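PDB 3I8S: Fe(2+) transporter FeoB from Escherichia coli, which takes up ferrous iron across the inner membrane in a GTP-driven system, its cytosolic G domain probably coupling GTP binding to opening of the channel. Local coordinates for residues A118-D123 with I146-T151. Residues are numbered along the deposited sequence; the frame is centred on the assembly and turned at random.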
ATOM      1  N   ALA A 118     -10.154   1.655   2.115  1.00 22.86           N
ATOM      2  CA  ALA A 118     -11.221   2.374   2.807  1.00 23.43           C
ATOM      3  C   ALA A 118     -11.115   3.851   2.435  1.00 24.68           C
ATOM      4  O   ALA A 118     -10.189   4.543   2.878  1.00 22.82           O
ATOM      5  CB  ALA A 118     -11.141   2.189   4.293  1.00 24.57           C
ATOM      6  N   LEU A 119     -12.105   4.309   1.678  1.00 23.77           N
ATOM      7  CA  LEU A 119     -12.146   5.664   1.167  1.00 25.22           C
ATOM      8  C   LEU A 119     -12.841   6.578   2.154  1.00 25.41           C
ATOM      9  O   LEU A 119     -14.072   6.477   2.418  1.00 25.66           O
ATOM     10  CB  LEU A 119     -12.769   5.688  -0.237  1.00 24.42           C
ATOM     11  CG  LEU A 119     -12.590   6.924  -1.111  1.00 24.77           C
ATOM     12  CD1 LEU A 119     -11.140   7.180  -1.543  1.00 24.16           C
ATOM     13  CD2 LEU A 119     -13.476   6.829  -2.377  1.00 25.70           C
ATOM     14  N   ASN A 120     -12.021   7.496   2.676  1.00 25.57           N
ATOM     15  CA  ASN A 120     -12.378   8.437   3.713  1.00 27.82           C
ATOM     16  C   ASN A 120     -12.471   9.902   3.245  1.00 26.33           C
ATOM     17  O   ASN A 120     -12.121  10.231   2.125  1.00 24.58           O
ATOM     18  CB  ASN A 120     -11.254   8.363   4.783  1.00 29.62           C
ATOM     19  CG  ASN A 120     -11.776   8.222   6.140  1.00 36.19           C
ATOM     20  OD1 ASN A 120     -12.977   8.378   6.389  1.00 41.91           O
ATOM     21  ND2 ASN A 120     -10.890   7.910   7.062  1.00 40.37           N
ATOM     22  N   MET A 121     -12.894  10.798   4.145  1.00 26.42           N
ATOM     23  CA  MET A 121     -13.023  12.234   3.850  1.00 27.83           C
ATOM     24  C   MET A 121     -13.901  12.530   2.639  1.00 27.63           C
ATOM     25  O   MET A 121     -13.652  13.458   1.877  1.00 25.97           O
ATOM     26  CB  MET A 121     -11.635  12.872   3.663  1.00 28.64           C
ATOM     27  CG  MET A 121     -10.585  12.428   4.674  1.00 32.69           C
ATOM     28  SD  MET A 121     -11.015  12.848   6.373  1.00 38.68           S
ATOM     29  CE  MET A 121      -9.589  12.298   7.300  1.00 33.42           C
ATOM     30  N   LEU A 122     -14.944  11.716   2.477  1.00 28.21           N
ATOM     31  CA  LEU A 122     -15.920  11.884   1.417  1.00 29.49           C
ATOM     32  C   LEU A 122     -16.656  13.238   1.479  1.00 29.18           C
ATOM     33  O   LEU A 122     -16.980  13.840   0.460  1.00 29.54           O
ATOM     34  CB  LEU A 122     -16.950  10.763   1.547  1.00 29.96           C
ATOM     35  CG  LEU A 122     -16.357   9.358   1.446  1.00 30.83           C
ATOM     36  CD1 LEU A 122     -17.441   8.307   1.812  1.00 33.44           C
ATOM     37  CD2 LEU A 122     -15.833   9.179   0.051  1.00 28.93           C
ATOM     38  N   ASP A 123     -16.918  13.689   2.695  1.00 30.16           N
ATOM     39  CA  ASP A 123     -17.531  14.994   2.952  1.00 30.59           C
ATOM     40  C   ASP A 123     -16.639  16.141   2.447  1.00 31.06           C
ATOM     41  O   ASP A 123     -17.123  17.071   1.797  1.00 31.29           O
ATOM     42  CB  ASP A 123     -17.807  15.156   4.457  1.00 31.37           C
ATOM     43  CG  ASP A 123     -16.503  15.137   5.327  1.00 33.41           C
ATOM     44  OD1 ASP A 123     -15.629  14.263   5.137  1.00 34.05           O
ATOM     45  OD2 ASP A 123     -16.358  16.032   6.202  1.00 40.02           O
ATOM     46  N   ILE A 146     -14.137   0.684  -0.459  1.00 22.78           N
ATOM     47  CA  ILE A 146     -15.283   0.825   0.413  1.00 23.70           C
ATOM     48  C   ILE A 146     -15.384   2.279   0.874  1.00 23.21           C
ATOM     49  O   ILE A 146     -14.512   2.784   1.567  1.00 22.67           O
ATOM     50  CB  ILE A 146     -15.167  -0.109   1.677  1.00 23.96           C
ATOM     51  CG1 ILE A 146     -14.899  -1.552   1.270  1.00 24.92           C
ATOM     52  CG2 ILE A 146     -16.370   0.037   2.558  1.00 25.44           C
ATOM     53  CD1 ILE A 146     -15.804  -2.132   0.329  1.00 25.81           C
ATOM     54  N   PRO A 147     -16.475   2.941   0.542  1.00 24.12           N
ATOM     55  CA  PRO A 147     -16.642   4.329   1.014  1.00 24.59           C
ATOM     56  C   PRO A 147     -17.026   4.401   2.497  1.00 25.35           C
ATOM     57  O   PRO A 147     -18.023   3.785   2.908  1.00 24.01           O
ATOM     58  CB  PRO A 147     -17.756   4.844   0.142  1.00 24.60           C
ATOM     59  CG  PRO A 147     -18.521   3.685  -0.293  1.00 25.14           C
ATOM     60  CD  PRO A 147     -17.610   2.490  -0.271  1.00 23.92           C
ATOM     61  N   LEU A 148     -16.252   5.149   3.292  1.00 24.67           N
ATOM     62  CA  LEU A 148     -16.493   5.196   4.724  1.00 26.20           C
ATOM     63  C   LEU A 148     -17.489   6.260   5.083  1.00 28.12           C
ATOM     64  O   LEU A 148     -17.162   7.362   5.548  1.00 29.27           O
ATOM     65  CB  LEU A 148     -15.206   5.329   5.534  1.00 26.46           C
ATOM     66  CG  LEU A 148     -14.278   4.133   5.702  1.00 30.69           C
ATOM     67  CD1 LEU A 148     -13.150   4.582   6.675  1.00 31.24           C
ATOM     68  CD2 LEU A 148     -15.007   2.880   6.179  1.00 33.33           C
ATOM     69  N   VAL A 149     -18.741   5.910   4.828  1.00 28.88           N
ATOM     70  CA  VAL A 149     -19.852   6.721   5.117  1.00 29.48           C
ATOM     71  C   VAL A 149     -19.994   6.775   6.639  1.00 30.55           C
ATOM     72  O   VAL A 149     -20.112   5.712   7.308  1.00 29.17           O
ATOM     73  CB  VAL A 149     -21.108   6.116   4.453  1.00 29.30           C
ATOM     74  CG1 VAL A 149     -22.346   6.786   4.967  1.00 28.50           C
ATOM     75  CG2 VAL A 149     -20.971   6.238   2.921  1.00 27.56           C
ATOM     76  N   SER A 150     -19.940   7.997   7.186  1.00 30.77           N
ATOM     77  CA  SER A 150     -20.092   8.174   8.648  1.00 31.88           C
ATOM     78  C   SER A 150     -21.515   7.893   9.134  1.00 32.29           C
ATOM     79  O   SER A 150     -21.691   7.244  10.168  1.00 33.36           O
ATOM     80  CB  SER A 150     -19.643   9.570   9.093  1.00 32.64           C
ATOM     81  OG  SER A 150     -20.366  10.562   8.392  1.00 33.26           O
ATOM     82  N   THR A 151     -22.528   8.328   8.389  1.00 32.69           N
ATOM     83  CA  THR A 151     -23.898   8.197   8.864  1.00 33.30           C
ATOM     84  C   THR A 151     -24.283   6.750   9.286  1.00 33.19           C
ATOM     85  O   THR A 151     -24.133   5.750   8.540  1.00 32.43           O
ATOM     86  CB  THR A 151     -24.956   8.912   7.920  1.00 33.44           C
ATOM     87  OG1 THR A 151     -26.292   8.515   8.272  1.00 36.36           O
ATOM     88  CG2 THR A 151     -24.707   8.633   6.441  1.00 36.19           C
TER
HETATM   89  O   HOH W   1     -15.854   9.723   4.995  1.00 28.39           O
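The G4 and G5 loops of the FeoB G domain, both of which bind GTP, leave the sheet side by side where strand 115-120 pairs in parallel with the edge strand 145-147. L119 lies between two backbone bonds: its N donates to I146 O at 2.9 Å, and its O accepts from L148 N at 2.7 Å, nearly straight at 171°. P147, bridged with L119, needs no N-H, because L119 bonds to the residues on either side of it, as in any parallel pair.

Past this pair the chains diverge, and L148 points to 118-123, making the largest share of the contact. Its CG stands anti to the carbonyl carbon (chi1 -75°), bringing CD1 to 3.9 Å from A118 CB, whose small methyl allows this approach. The same CD1 lies 3.8 Å from N120 OD1, the two side chains crossing at a slant. L122, opening helix 122-127, sets CD1 against L148 N at 3.7 Å and P147 CB at 3.9 Å, and more loosely on V149 CG2, where a branched apolar chain is apt.

A water joins the loops, donating to L148 O at 2.8 Å, with weak bonds to N120 OD1 and L122 N. The amide of N120 serves a second side, ND2 giving a weak hydrogen bond to S14 O of the P-loop. A leucine in place of N120 would probably leave S14 O without this donor and the water without one acceptor, loosening the G4 loop from the P-loop. L148 centres an inverse gamma turn, with a weak bond from V149 N to P147 O, that swings V149-T151 off the strand. Parallel strands ending in neighbouring G4 and G5 loops are characteristic of the nucleotide site of TRAFAC GTPases, here nucleotide-free.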